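Local coordinates for 24-sterol C-methyltransferase (Haloferax volcanii, PDB 6F5Z), which probably transfers methyl groups from S-adenosylmethionine as the putative methyltransferase partner of the Trm112 activator, held here with S-adenosylhomocysteine, at residues 25-30 against 185-190; 30-34 against 55-60; 137-143 against 216-222. All blocks are in the same frame, centred on the assembly; numbering follows the deposited sequence.

Interaction 1 (25-30 against 185-190); sequences HTAKHA and IADLDI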
loop_
_atom_site.group_PDB
_atom_site.type_symbol
_atom_site.label_atom_id
_atom_site.label_comp_id
_atom_site.label_asym_id
_atom_site.label_seq_id
_atom_site.Cartn_x
_atom_site.Cartn_y
_atom_site.Cartn_z
ATOM N N HIS B 25 -5.150 16.486 -8.329
ATOM C CA HIS B 25 -5.902 15.503 -9.116
ATOM C C HIS B 25 -5.487 14.073 -8.821
ATOM O O HIS B 25 -6.331 13.172 -8.837
ATOM C CB HIS B 25 -5.698 15.710 -10.621
ATOM C CG HIS B 25 -6.164 17.038 -11.140
ATOM N ND1 HIS B 25 -5.788 17.471 -12.403
ATOM C CD2 HIS B 25 -6.911 18.003 -10.550
ATOM C CE1 HIS B 25 -6.345 18.672 -12.558
ATOM N NE2 HIS B 25 -7.008 19.051 -11.474
ATOM N N THR B 26 -4.187 13.862 -8.566
ATOM C CA THR B 26 -3.743 12.488 -8.243
ATOM C C THR B 26 -3.367 12.382 -6.764
ATOM O O THR B 26 -3.540 11.320 -6.150
ATOM C CB THR B 26 -2.594 12.041 -9.135
ATOM O OG1 THR B 26 -1.492 12.936 -8.978
ATOM C CG2 THR B 26 -3.019 11.952 -10.595
ATOM N N ALA B 27 -2.800 13.469 -6.196
ATOM C CA ALA B 27 -2.388 13.435 -4.773
ATOM C C ALA B 27 -3.550 13.094 -3.858
ATOM O O ALA B 27 -3.348 12.419 -2.834
ATOM C CB ALA B 27 -1.803 14.777 -4.331
ATOM N N LYS B 28 -4.782 13.535 -4.202
ATOM C CA LYS B 28 -5.896 13.233 -3.309
ATOM C C LYS B 28 -6.043 11.726 -3.114
ATOM O O LYS B 28 -6.410 11.309 -2.000
ATOM C CB LYS B 28 -7.192 13.831 -3.862
ATOM C CG LYS B 28 -7.687 13.254 -5.162
ATOM C CD LYS B 28 -8.947 14.010 -5.654
ATOM C CE LYS B 28 -9.443 13.469 -6.968
ATOM N NZ LYS B 28 -10.509 14.339 -7.536
ATOM N N HIS B 29 -5.787 10.927 -4.155
ATOM C CA HIS B 29 -5.964 9.475 -4.078
ATOM C C HIS B 29 -4.831 8.845 -3.316
ATOM O O HIS B 29 -5.052 7.901 -2.548
ATOM C CB HIS B 29 -6.033 8.851 -5.474
ATOM C CG HIS B 29 -7.253 9.262 -6.229
ATOM N ND1 HIS B 29 -8.521 8.970 -5.759
ATOM C CD2 HIS B 29 -7.363 9.959 -7.385
ATOM C CE1 HIS B 29 -9.365 9.442 -6.664
ATOM N NE2 HIS B 29 -8.719 10.075 -7.647
ATOM N N ALA B 30 -3.603 9.341 -3.525
ATOM C CA ALA B 30 -2.450 8.772 -2.804
ATOM C C ALA B 30 -2.565 9.094 -1.305
ATOM O O ALA B 30 -2.333 8.234 -0.461
ATOM C CB ALA B 30 -1.149 9.346 -3.355
ATOM N N ILE B 185 -1.547 6.246 -10.600
ATOM C CA ILE B 185 -2.795 6.919 -10.250
ATOM C C ILE B 185 -3.133 7.856 -11.405
ATOM O O ILE B 185 -2.386 8.810 -11.682
ATOM C CB ILE B 185 -2.620 7.706 -8.930
ATOM C CG1 ILE B 185 -2.251 6.691 -7.788
ATOM C CG2 ILE B 185 -3.943 8.425 -8.576
ATOM C CD1 ILE B 185 -2.015 7.383 -6.443
ATOM N N ALA B 186 -4.246 7.548 -12.092
ATOM C CA ALA B 186 -4.625 8.351 -13.243
ATOM C C ALA B 186 -5.107 9.733 -12.825
ATOM O O ALA B 186 -5.717 9.899 -11.738
ATOM C CB ALA B 186 -5.728 7.659 -14.014
ATOM N N ASP B 187 -4.885 10.732 -13.724
ATOM C CA ASP B 187 -5.430 12.070 -13.550
ATOM C C ASP B 187 -6.656 12.067 -14.457
ATOM O O ASP B 187 -6.537 12.125 -15.692
ATOM C CB ASP B 187 -4.431 13.161 -13.947
ATOM C CG ASP B 187 -5.014 14.556 -13.820
ATOM O OD1 ASP B 187 -6.261 14.676 -13.788
ATOM O OD2 ASP B 187 -4.233 15.517 -13.706
ATOM N N LEU B 188 -7.832 11.997 -13.832
ATOM C CA LEU B 188 -9.110 11.950 -14.572
ATOM C C LEU B 188 -9.734 13.328 -14.668
ATOM O O LEU B 188 -10.753 13.485 -15.353
ATOM C CB LEU B 188 -10.094 11.029 -13.843
ATOM C CG LEU B 188 -9.708 9.548 -13.710
ATOM C CD1 LEU B 188 -10.849 8.743 -13.086
ATOM C CD2 LEU B 188 -9.278 8.935 -15.030
ATOM N N ASP B 189 -9.187 14.309 -13.958
ATOM C CA ASP B 189 -9.773 15.643 -13.895
ATOM C C ASP B 189 -9.333 16.552 -14.994
ATOM O O ASP B 189 -10.094 17.434 -15.396
ATOM C CB ASP B 189 -9.480 16.306 -12.549
ATOM C CG ASP B 189 -10.189 15.571 -11.439
ATOM O OD1 ASP B 189 -11.426 15.443 -11.518
ATOM O OD2 ASP B 189 -9.495 15.024 -10.550
ATOM N N ILE B 190 -8.090 16.424 -15.443
ATOM C CA ILE B 190 -7.621 17.330 -16.489
ATOM C C ILE B 190 -8.434 17.127 -17.768
ATOM O O ILE B 190 -8.674 15.992 -18.193
ATOM C CB ILE B 190 -6.078 17.204 -16.717
ATOM C CG1 ILE B 190 -5.579 18.331 -17.644
ATOM C CG2 ILE B 190 -5.686 15.799 -17.203
ATOM C CD1 ILE B 190 -4.035 18.503 -17.712
HETATM O O HOH W 1 -8.101 12.745 -10.971
HETATM O O HOH W 2 -9.364 16.723 -8.439
#

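Interaction 2 (30-34 against 55-60); sequences ALARM and ALRDTK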
loop_
_atom_site.group_PDB
_atom_site.type_symbol
_atom_site.label_atom_id
_atom_site.label_comp_id
_atom_site.label_asym_id
_atom_site.label_seq_id
_atom_site.Cartn_x
_atom_site.Cartn_y
_atom_site.Cartn_z
ATOM N N ALA B 30 -3.603 9.341 -3.525
ATOM C CA ALA B 30 -2.450 8.772 -2.804
ATOM C C ALA B 30 -2.565 9.094 -1.305
ATOM O O ALA B 30 -2.333 8.234 -0.461
ATOM C CB ALA B 30 -1.149 9.346 -3.355
ATOM N N LEU B 31 -2.966 10.332 -0.959
ATOM C CA LEU B 31 -3.098 10.721 0.442
ATOM C C LEU B 31 -4.146 9.873 1.139
ATOM O O LEU B 31 -3.974 9.490 2.308
ATOM C CB LEU B 31 -3.493 12.201 0.562
ATOM C CG LEU B 31 -2.371 13.137 0.162
ATOM C CD1 LEU B 31 -2.898 14.557 -0.186
ATOM C CD2 LEU B 31 -1.315 13.233 1.251
ATOM N N ALA B 32 -5.232 9.544 0.406
ATOM C CA ALA B 32 -6.316 8.775 1.018
ATOM C C ALA B 32 -5.877 7.378 1.402
ATOM O O ALA B 32 -6.563 6.760 2.234
ATOM C CB ALA B 32 -7.513 8.691 0.086
ATOM N N ARG B 33 -4.781 6.878 0.818
ATOM C CA ARG B 33 -4.299 5.518 1.085
ATOM C C ARG B 33 -3.482 5.491 2.370
ATOM O O ARG B 33 -3.246 4.375 2.895
ATOM C CB ARG B 33 -3.404 5.034 -0.085
ATOM C CG ARG B 33 -4.205 4.809 -1.334
ATOM C CD ARG B 33 -3.358 4.399 -2.521
ATOM N NE ARG B 33 -4.148 4.451 -3.755
ATOM C CZ ARG B 33 -3.794 3.873 -4.898
ATOM N NH1 ARG B 33 -2.672 3.176 -4.978
ATOM N NH2 ARG B 33 -4.554 4.011 -5.979
ATOM N N MET B 34 -2.928 6.658 2.822
ATOM C CA MET B 34 -1.980 6.648 3.939
ATOM C C MET B 34 -2.610 6.109 5.201
ATOM O O MET B 34 -3.711 6.538 5.567
ATOM C CB MET B 34 -1.372 8.038 4.164
ATOM C CG MET B 34 -0.558 8.454 3.007
ATOM S SD MET B 34 0.305 10.024 3.332
ATOM C CE MET B 34 1.628 9.485 4.488
ATOM N N ALA B 55 -4.678 18.598 3.975
ATOM C CA ALA B 55 -5.578 17.517 3.596
ATOM C C ALA B 55 -5.481 16.369 4.591
ATOM O O ALA B 55 -6.518 15.816 4.987
ATOM C CB ALA B 55 -5.253 17.008 2.193
ATOM N N LEU B 56 -4.255 16.034 5.047
ATOM C CA LEU B 56 -4.140 14.950 6.028
ATOM C C LEU B 56 -4.752 15.316 7.363
ATOM O O LEU B 56 -5.305 14.443 8.046
ATOM C CB LEU B 56 -2.689 14.531 6.190
ATOM C CG LEU B 56 -2.108 13.742 5.002
ATOM C CD1 LEU B 56 -0.595 13.575 5.147
ATOM C CD2 LEU B 56 -2.828 12.389 4.807
ATOM N N ARG B 57 -4.627 16.585 7.773
ATOM C CA ARG B 57 -5.251 16.991 9.053
ATOM C C ARG B 57 -6.776 16.995 8.945
ATOM O O ARG B 57 -7.457 16.429 9.806
ATOM C CB ARG B 57 -4.743 18.370 9.449
ATOM C CG ARG B 57 -5.250 18.832 10.803
ATOM C CD ARG B 57 -4.442 20.036 11.250
ATOM N NE ARG B 57 -4.967 20.585 12.505
ATOM C CZ ARG B 57 -5.942 21.490 12.560
ATOM N NH1 ARG B 57 -6.473 21.975 11.439
ATOM N NH2 ARG B 57 -6.382 21.930 13.733
ATOM N N ASP B 58 -7.289 17.515 7.848
ATOM C CA ASP B 58 -8.738 17.575 7.625
ATOM C C ASP B 58 -9.411 16.226 7.433
ATOM O O ASP B 58 -10.579 16.060 7.834
ATOM C CB ASP B 58 -9.048 18.490 6.427
ATOM C CG ASP B 58 -8.583 19.935 6.602
ATOM O OD1 ASP B 58 -8.378 20.367 7.775
ATOM O OD2 ASP B 58 -8.366 20.623 5.565
ATOM N N THR B 59 -8.738 15.259 6.798
ATOM C CA THR B 59 -9.368 13.969 6.465
ATOM C C THR B 59 -8.921 12.796 7.330
ATOM O O THR B 59 -9.609 11.773 7.364
ATOM C CB THR B 59 -9.137 13.591 4.994
ATOM O OG1 THR B 59 -7.734 13.381 4.770
ATOM C CG2 THR B 59 -9.719 14.625 4.025
ATOM N N LYS B 60 -7.744 12.896 7.950
ATOM C CA LYS B 60 -7.228 11.771 8.724
ATOM C C LYS B 60 -6.849 12.142 10.163
ATOM O O LYS B 60 -6.570 11.256 10.966
ATOM C CB LYS B 60 -6.077 11.086 7.982
ATOM C CG LYS B 60 -6.629 10.290 6.786
ATOM C CD LYS B 60 -5.593 9.439 6.120
ATOM C CE LYS B 60 -6.064 8.801 4.832
ATOM N NZ LYS B 60 -7.101 7.745 5.014
HETATM O O HOH W 3 -5.969 5.082 5.055
#

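Interaction 3 (137-143 against 216-222); sequences YCAVNYY and FGTLLTV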
loop_
_atom_site.group_PDB
_atom_site.type_symbol
_atom_site.label_atom_id
_atom_site.label_comp_id
_atom_site.label_asym_id
_atom_site.label_seq_id
_atom_site.Cartn_x
_atom_site.Cartn_y
_atom_site.Cartn_z
ATOM N N TYR B 137 5.381 7.696 1.493
ATOM C CA TYR B 137 4.541 7.751 0.298
ATOM C C TYR B 137 5.263 8.690 -0.680
ATOM O O TYR B 137 5.328 9.901 -0.419
ATOM C CB TYR B 137 3.134 8.270 0.661
ATOM C CG TYR B 137 2.199 7.146 1.042
ATOM C CD1 TYR B 137 2.406 6.399 2.199
ATOM C CD2 TYR B 137 1.106 6.826 0.245
ATOM C CE1 TYR B 137 1.600 5.300 2.506
ATOM C CE2 TYR B 137 0.277 5.744 0.550
ATOM C CZ TYR B 137 0.537 4.973 1.670
ATOM O OH TYR B 137 -0.269 3.888 1.927
ATOM N N CYS B 138 5.806 8.123 -1.769
ATOM C CA CYS B 138 6.593 8.854 -2.729
ATOM C C CYS B 138 5.819 8.919 -4.046
ATOM O O CYS B 138 5.713 7.898 -4.741
ATOM C CB CYS B 138 7.915 8.107 -2.916
ATOM S SG CYS B 138 9.046 8.912 -4.070
ATOM N N ALA B 139 5.296 10.129 -4.382
ATOM C CA ALA B 139 4.482 10.255 -5.586
ATOM C C ALA B 139 5.234 11.152 -6.559
ATOM O O ALA B 139 5.696 12.245 -6.159
ATOM C CB ALA B 139 3.137 10.862 -5.247
ATOM N N VAL B 140 5.375 10.698 -7.817
ATOM C CA VAL B 140 6.164 11.438 -8.780
ATOM C C VAL B 140 5.524 11.375 -10.150
ATOM O O VAL B 140 5.004 10.321 -10.541
ATOM C CB VAL B 140 7.635 10.945 -8.877
ATOM C CG1 VAL B 140 8.398 11.149 -7.561
ATOM C CG2 VAL B 140 7.714 9.485 -9.317
ATOM N N ASN B 141 5.678 12.474 -10.928
ATOM C CA ASN B 141 5.235 12.498 -12.317
ATOM C C ASN B 141 6.399 12.396 -13.295
ATOM O O ASN B 141 6.150 12.175 -14.476
ATOM C CB ASN B 141 4.388 13.759 -12.624
ATOM C CG ASN B 141 3.073 13.728 -11.894
ATOM O OD1 ASN B 141 2.637 12.676 -11.467
ATOM N ND2 ASN B 141 2.425 14.865 -11.698
ATOM N N TYR B 142 7.641 12.542 -12.811
ATOM C CA TYR B 142 8.839 12.455 -13.640
ATOM C C TYR B 142 9.440 11.074 -13.353
ATOM O O TYR B 142 9.965 10.855 -12.253
ATOM C CB TYR B 142 9.817 13.568 -13.260
ATOM C CG TYR B 142 11.115 13.532 -14.037
ATOM C CD1 TYR B 142 11.162 13.928 -15.376
ATOM C CD2 TYR B 142 12.290 13.124 -13.434
ATOM C CE1 TYR B 142 12.365 13.937 -16.088
ATOM C CE2 TYR B 142 13.507 13.160 -14.121
ATOM C CZ TYR B 142 13.532 13.551 -15.450
ATOM O OH TYR B 142 14.735 13.585 -16.123
ATOM N N TYR B 143 9.328 10.138 -14.315
ATOM C CA TYR B 143 9.810 8.785 -14.145
ATOM C C TYR B 143 9.959 8.157 -15.520
ATOM O O TYR B 143 9.385 8.672 -16.494
ATOM C CB TYR B 143 8.931 7.977 -13.161
ATOM C CG TYR B 143 7.484 7.850 -13.573
ATOM C CD1 TYR B 143 6.544 8.807 -13.191
ATOM C CD2 TYR B 143 7.053 6.768 -14.331
ATOM C CE1 TYR B 143 5.210 8.702 -13.577
ATOM C CE2 TYR B 143 5.714 6.647 -14.720
ATOM C CZ TYR B 143 4.797 7.620 -14.328
ATOM O OH TYR B 143 3.470 7.531 -14.708
ATOM N N PHE B 216 -0.642 6.550 -17.822
ATOM C CA PHE B 216 0.554 6.581 -16.959
ATOM C C PHE B 216 0.239 7.254 -15.621
ATOM O O PHE B 216 0.470 6.691 -14.553
ATOM C CB PHE B 216 1.706 7.344 -17.638
ATOM C CG PHE B 216 2.232 6.739 -18.925
ATOM C CD1 PHE B 216 2.129 5.378 -19.160
ATOM C CD2 PHE B 216 2.799 7.540 -19.915
ATOM C CE1 PHE B 216 2.650 4.799 -20.328
ATOM C CE2 PHE B 216 3.360 6.962 -21.069
ATOM C CZ PHE B 216 3.277 5.593 -21.268
ATOM N N GLY B 217 -0.272 8.471 -15.674
ATOM C CA GLY B 217 -0.578 9.202 -14.443
ATOM C C GLY B 217 0.635 9.387 -13.532
ATOM O O GLY B 217 1.783 9.493 -13.993
ATOM N N THR B 218 0.367 9.451 -12.229
ATOM C CA THR B 218 1.377 9.654 -11.196
ATOM C C THR B 218 1.844 8.305 -10.672
ATOM O O THR B 218 1.023 7.452 -10.341
ATOM C CB THR B 218 0.741 10.445 -10.030
ATOM O OG1 THR B 218 0.392 11.756 -10.521
ATOM C CG2 THR B 218 1.675 10.646 -8.851
ATOM N N LEU B 219 3.171 8.133 -10.562
ATOM C CA LEU B 219 3.682 6.898 -9.971
ATOM C C LEU B 219 3.704 7.070 -8.446
ATOM O O LEU B 219 4.216 8.068 -7.935
ATOM C CB LEU B 219 5.131 6.675 -10.475
ATOM C CG LEU B 219 5.963 5.620 -9.687
ATOM C CD1 LEU B 219 5.378 4.238 -9.853
ATOM C CD2 LEU B 219 7.395 5.562 -10.245
ATOM N N LEU B 220 3.172 6.079 -7.708
ATOM C CA LEU B 220 3.248 6.094 -6.267
ATOM C C LEU B 220 3.992 4.861 -5.822
ATOM O O LEU B 220 3.611 3.754 -6.218
ATOM C CB LEU B 220 1.847 6.074 -5.623
ATOM C CG LEU B 220 1.812 5.846 -4.093
ATOM C CD1 LEU B 220 2.421 7.070 -3.340
ATOM C CD2 LEU B 220 0.349 5.608 -3.625
ATOM N N THR B 221 5.036 5.055 -4.957
ATOM C CA THR B 221 5.712 3.889 -4.362
ATOM C C THR B 221 5.623 4.085 -2.857
ATOM O O THR B 221 5.875 5.181 -2.360
ATOM C CB THR B 221 7.189 3.817 -4.798
ATOM O OG1 THR B 221 7.280 3.961 -6.232
ATOM C CG2 THR B 221 7.861 2.478 -4.394
ATOM N N VAL B 222 5.242 3.023 -2.130
ATOM C CA VAL B 222 5.070 3.083 -0.667
ATOM C C VAL B 222 6.110 2.190 -0.003
ATOM O O VAL B 222 6.202 1.009 -0.372
ATOM C CB VAL B 222 3.664 2.610 -0.278
ATOM C CG1 VAL B 222 3.468 2.573 1.247
ATOM C CG2 VAL B 222 2.608 3.530 -0.916
HETATM O O HOH W 4 7.528 6.705 -6.570
HETATM O O HOH W 5 -0.354 15.116 -10.547
#

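Interaction 1 (25-30 against 185-190)
H25 of helix 16-33 meets an Asx turn, the one that D187 forms in the loop following strand 178-185. The imidazole donates through ND1 to D187 OD2 over 2.8 Å, with OD2 lying in the plane of the ring and the bond fairly straight (155°). The ring reaches OD2 because its CG stands anti to the carbonyl carbon (chi1 -62°), which carries it out from the helix to the loop. The other oxygen, D187 OD1, is gripped by the backbone N atoms of D189 and I190, and the N of I190 lies 3.0 Å from it. An aspartate suits this place, since its short carboxylate can hold the turn with one oxygen and take the histidine with the other, and the bonds to both oxygens hold the carboxylate's rotation. D189 CB then lies over one face of the H25 ring, 3.6 Å from the centroid, a CH-pi contact. K28 runs out extended from CG to a salt bridge of 3.3 Å between its NZ and D189 OD2, and one water also joins these two atoms. A second water donates to H25 O and D189 OD2 and accepts from L188 N. Nearer the sheet the contact turns apolar: I185 CD1 packs on A30 CB at 3.8 Å, and I185 CG2 on H29 CB. T26 OG1 bonds to T218. R214 of helix 206-216 bonds D187 O and I190 O. Together these contacts make an Asx-turn loop fastened to a helix by a His-carboxylate bond.

Interaction 2 (30-34 against 55-60)
L31 and L56 bring the final turns of helices 16-33 and 51-60 to within 7.1 Å between their CA atoms, and A32 and T59 follow at 8.1 Å, close enough for the leucines to interlock. L31 carries the apolar half. Its methyl CD2 comes to 3.9 Å from L56 CG, the two leucines crossing at about a right angle, and its other methyl, CD1, packs on A55 CB. A55 suits this spot because a single methyl lets the helices approach. M34, extended at chi2 (-174°), sets its SD 4.1 Å from L56 CD1. The helices belong to the Rossmann-like fold of class I methyltransferases: strand 41-45 follows the first, and the turn between that strand and helix 51-60 holds the glycine-rich sequence of the cofactor-binding motif. At the polar end K60 runs extended and then turns at chi4 (-69°), which brings NZ within 3.0 Å of A32 O. The ammonium sits above the carbonyl plane, 45° out of it, rather than on a lone pair. A water 2.7 Å from M34 O accepts from K60 NZ and probably donates to M34 O, so the lysine may reach this second carbonyl through the water. A cation is probably welcome here, since carbonyls at the C-terminal end of a helix carry partial negative charge. The CE of K60 lies 3.3 Å from M34 O. W108 of strand 104-110 touches L31 and M34.

Interaction 3 (137-143 against 216-222)
The Y137 ring has V222 CG2 over one face, 3.6 Å from the centroid, while CG1 of the same valine touches CE1 and L220 CD1 approaches CD2. Beyond the ring, Y137 OH is hydrogen-bonded to A180 O of the second subunit. The ring of Y143 takes L219 CB over one face and meets G217 O at its edge, in plane. Its hydroxyl donates to that oxygen over 2.7 Å, arriving from above the carbonyl plane, 51° out of it. With Y143 CG between the backbone N and the carbonyl carbon (chi1 60°), the ring can lie across L219 and deliver OH to the turn. G217 has a positive phi, which favours glycine as the chain leaves helix 206-216. N141 OD1 accepts from T218 OG1 at 2.6 Å, in the carbonyl plane and on a lone pair. Strands 137-140 and 218-222 run antiparallel, 163° between their directions, with C138 and T221, then V140 and L219, as hydrogen-bonded pairs; the N of V140 reaches L219 O at 2.9 Å. A water joins C138 O to T221 OG1, which also bonds Q182. An alanine in place of Y137 would probably open a gap beside V222 and L220, and would leave A180 O of the second subunit without its hydroxyl partner. V222 suits its place because its two methyls spread across the Y137 ring. In the class I methyltransferase sheet, strand 134-140 lies between 104-110 and 218-224. Helix 165-174 covers the face bearing C138, V140 and L219, and strand 178-185 flanks 218-224 beyond.

In the fold
Interaction 3 is the buried one: its backbone ladder joins two neighbouring strands of the sheet and packs aromatic rings on aliphatic branches. Interactions 1 and 2 are partly buried and share helix 16-33; the first ties that helix to the loop beyond strand 178-185, the second to helix 51-60. Each uses a lysine, but K28 meets the D189 carboxylate in interaction 1, whereas K60 meets a backbone carbonyl in interaction 2. Individual side-chain contacts tie the three together. T26 OG1 probably bonds T218 OG1, joining interactions 1 and 3, while M34 CG packs on the Y137 ring, joining 2 and 3. Interactions 2 and 3 also touch the second subunit.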